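Local coordinates for protein aminotransferase, class III (Thermomicrobium roseum, PDB 6IO1) that probably transfers amino groups as a thermostable, (S)-enantioselective omega-transaminase that uses pyridoxal 5'-phosphate as cofactor, at residues B[264-269]-B[289-294]. Sequence-based numbering, arbitrary orientation.
Sequences TGFGRT and KGITSG
One face of the Phe266 ring is covered by CA and CB of Ile291. Ile291 CA stands 3.8 Å from the centroid of the Phe266 ring and 7° off its normal, which meets the geometry of a CH-pi contact over the ring centre. The Ile291 branch then follows the ring outward, beginning with its CB, 3.6 Å from Phe266 CE2. Farther along, Ile291 CG1 comes to 3.5 Å from Phe266 CZ, and CD1 also touches that carbon. Gly290 C lies oblique to the ring and 4.3 Å from Phe266 CB. The Phe266 ring also pairs edge-to-face with the ring of Phe273.

The two side chains run alongside each other and point the same way. In Ile291, CG1 is anti to the backbone N (chi1 -174°), and this rotation carries it above the ring plane just outside CZ, with CD1 reaching farther past the rim. Replacing Phe266 with an alanine would probably uncover Ile291 CA and CG1 and open a gap in this buried interface.

The contact is apolar and joins the loop after strand 256-260 to the loop after strand 284-287, neighbouring parallel strands of the mixed seven-stranded sheet running from strand 112-118 to strand 181-184. Class-III aminotransferases share the fold-type I architecture of pyridoxal-phosphate enzymes. Segment 289-294 begins with Lys289, which touches the bound pyridoxamine phosphate and is probably the lysine that forms the internal aldimine, as in relatives; Ile291 follows two residues later, its side chain about 10 Å from the cofactor. Helix 328-344 packs against both partners, with Leu338 and Leu341 on Phe266 and Ala334 on Ile291.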
ATOM      1  N   THR B 264      16.213  -6.664   4.151  1.00 15.38           N
ATOM      2  CA  THR B 264      17.519  -7.188   3.769  1.00 15.80           C
ATOM      3  C   THR B 264      17.861  -6.884   2.317  1.00 15.34           C
ATOM      4  O   THR B 264      19.044  -6.821   1.963  1.00 18.25           O
ATOM      5  CB  THR B 264      17.568  -8.698   4.007  1.00 16.11           C
ATOM      6  OG1 THR B 264      16.533  -9.335   3.249  1.00 14.95           O
ATOM      7  CG2 THR B 264      17.373  -9.010   5.482  1.00 16.80           C
ATOM      8  N   GLY B 265      16.853  -6.698   1.470  1.00 13.97           N
ATOM      9  CA  GLY B 265      17.099  -6.579   0.050  1.00 14.85           C
ATOM     10  C   GLY B 265      17.874  -5.331  -0.321  1.00 16.00           C
ATOM     11  O   GLY B 265      17.885  -4.322   0.387  1.00 17.83           O
ATOM     12  N   PHE B 266      18.544  -5.428  -1.470  1.00 15.80           N
ATOM     13  CA  PHE B 266      19.267  -4.316  -2.084  1.00 17.26           C
ATOM     14  C   PHE B 266      20.418  -3.822  -1.203  1.00 17.51           C
ATOM     15  O   PHE B 266      20.565  -2.627  -0.938  1.00 15.48           O
ATOM     16  CB  PHE B 266      18.304  -3.188  -2.458  1.00 15.11           C
ATOM     17  CG  PHE B 266      17.241  -3.616  -3.433  1.00 14.47           C
ATOM     18  CD1 PHE B 266      17.481  -3.583  -4.797  1.00 14.71           C
ATOM     19  CD2 PHE B 266      16.015  -4.080  -2.986  1.00 15.74           C
ATOM     20  CE1 PHE B 266      16.513  -3.989  -5.696  1.00 14.19           C
ATOM     21  CE2 PHE B 266      15.043  -4.487  -3.880  1.00 14.44           C
ATOM     22  CZ  PHE B 266      15.293  -4.441  -5.237  1.00 15.58           C
ATOM     23  N   GLY B 267      21.239  -4.770  -0.748  1.00 15.59           N
ATOM     24  CA  GLY B 267      22.567  -4.487  -0.242  1.00 14.91           C
ATOM     25  C   GLY B 267      22.747  -4.333   1.255  1.00 15.18           C
ATOM     26  O   GLY B 267      23.882  -4.114   1.691  1.00 17.05           O
ATOM     27  N   ARG B 268      21.691  -4.447   2.064  1.00 15.80           N
ATOM     28  CA  ARG B 268      21.840  -4.128   3.484  1.00 17.34           C
ATOM     29  C   ARG B 268      22.723  -5.137   4.218  1.00 16.73           C
ATOM     30  O   ARG B 268      23.481  -4.757   5.117  1.00 17.48           O
ATOM     31  CB  ARG B 268      20.472  -4.025   4.160  1.00 15.75           C
ATOM     32  CG  ARG B 268      20.564  -3.550   5.608  1.00 16.57           C
ATOM     33  CD  ARG B 268      19.345  -2.752   6.049  1.00 17.40           C
ATOM     34  NE  ARG B 268      19.232  -1.464   5.369  1.00 16.04           N
ATOM     35  CZ  ARG B 268      19.900  -0.367   5.720  1.00 13.39           C
ATOM     36  NH1 ARG B 268      20.747  -0.398   6.739  1.00 15.74           N
ATOM     37  NH2 ARG B 268      19.726   0.760   5.043  1.00 15.13           N
ATOM     38  N   THR B 269      22.653  -6.416   3.856  1.00 17.39           N
ATOM     39  CA  THR B 269      23.348  -7.457   4.611  1.00 19.20           C
ATOM     40  C   THR B 269      24.798  -7.663   4.185  1.00 21.01           C
ATOM     41  O   THR B 269      25.490  -8.488   4.791  1.00 20.40           O
ATOM     42  CB  THR B 269      22.602  -8.790   4.496  1.00 18.59           C
ATOM     43  OG1 THR B 269      22.686  -9.275   3.150  1.00 21.36           O
ATOM     44  CG2 THR B 269      21.142  -8.624   4.886  1.00 19.50           C
ATOM     45  N   LYS B 289      11.199  -0.804   0.233  1.00 16.07           N
ATOM     46  CA  LYS B 289      12.196   0.019   0.907  1.00 13.62           C
ATOM     47  C   LYS B 289      13.347   0.407  -0.017  1.00 13.44           C
ATOM     48  O   LYS B 289      13.214   1.317  -0.841  1.00 15.74           O
ATOM     49  CB  LYS B 289      12.735  -0.712   2.143  1.00 14.81           C
ATOM     50  CG  LYS B 289      11.718  -0.895   3.260  1.00 16.73           C
ATOM     51  CD  LYS B 289      12.381  -1.409   4.529  1.00 15.15           C
ATOM     52  CE  LYS B 289      11.380  -1.551   5.665  1.00 20.17           C
ATOM     53  NZ  LYS B 289      10.688  -0.271   5.973  1.00 22.13           N
ATOM     54  N   GLY B 290      14.483  -0.278   0.131  1.00 14.97           N
ATOM     55  CA  GLY B 290      15.720   0.102  -0.531  1.00 13.29           C
ATOM     56  C   GLY B 290      15.676   0.131  -2.048  1.00 13.35           C
ATOM     57  O   GLY B 290      16.556   0.744  -2.663  1.00 14.90           O
ATOM     58  N   ILE B 291      14.697  -0.538  -2.668  1.00 13.68           N
ATOM     59  CA  ILE B 291      14.634  -0.597  -4.131  1.00 13.23           C
ATOM     60  C   ILE B 291      14.686   0.796  -4.748  1.00 14.45           C
ATOM     61  O   ILE B 291      15.285   1.000  -5.812  1.00 12.72           O
ATOM     62  CB  ILE B 291      13.384  -1.377  -4.589  1.00 13.66           C
ATOM     63  CG1 ILE B 291      13.410  -1.571  -6.107  1.00 12.88           C
ATOM     64  CG2 ILE B 291      12.102  -0.677  -4.151  1.00 14.52           C
ATOM     65  CD1 ILE B 291      12.357  -2.520  -6.622  1.00 13.41           C
ATOM     66  N   THR B 292      14.072   1.779  -4.092  1.00 13.24           N
ATOM     67  CA  THR B 292      14.129   3.167  -4.527  1.00 14.26           C
ATOM     68  C   THR B 292      14.893   4.045  -3.552  1.00 13.83           C
ATOM     69  O   THR B 292      14.929   5.268  -3.737  1.00 15.29           O
ATOM     70  CB  THR B 292      12.717   3.733  -4.717  1.00 13.40           C
ATOM     71  OG1 THR B 292      11.961   3.545  -3.515  1.00 13.99           O
ATOM     72  CG2 THR B 292      12.013   3.041  -5.866  1.00 14.00           C
ATOM     73  N   SER B 293      15.486   3.456  -2.513  1.00 13.44           N
ATOM     74  CA  SER B 293      16.100   4.184  -1.408  1.00 13.17           C
ATOM     75  C   SER B 293      15.090   5.060  -0.679  1.00 15.14           C
ATOM     76  O   SER B 293      15.465   6.042  -0.029  1.00 14.25           O
ATOM     77  CB  SER B 293      17.301   5.017  -1.874  1.00 14.38           C
ATOM     78  OG  SER B 293      18.451   4.200  -2.023  1.00 16.34           O
ATOM     79  N   GLY B 294      13.806   4.720  -0.780  1.00 15.29           N
ATOM     80  CA  GLY B 294      12.750   5.484  -0.156  1.00 16.39           C
ATOM     81  C   GLY B 294      12.373   6.759  -0.873  1.00 16.92           C
ATOM     82  O   GLY B 294      11.510   7.495  -0.378  1.00 19.70           O
TER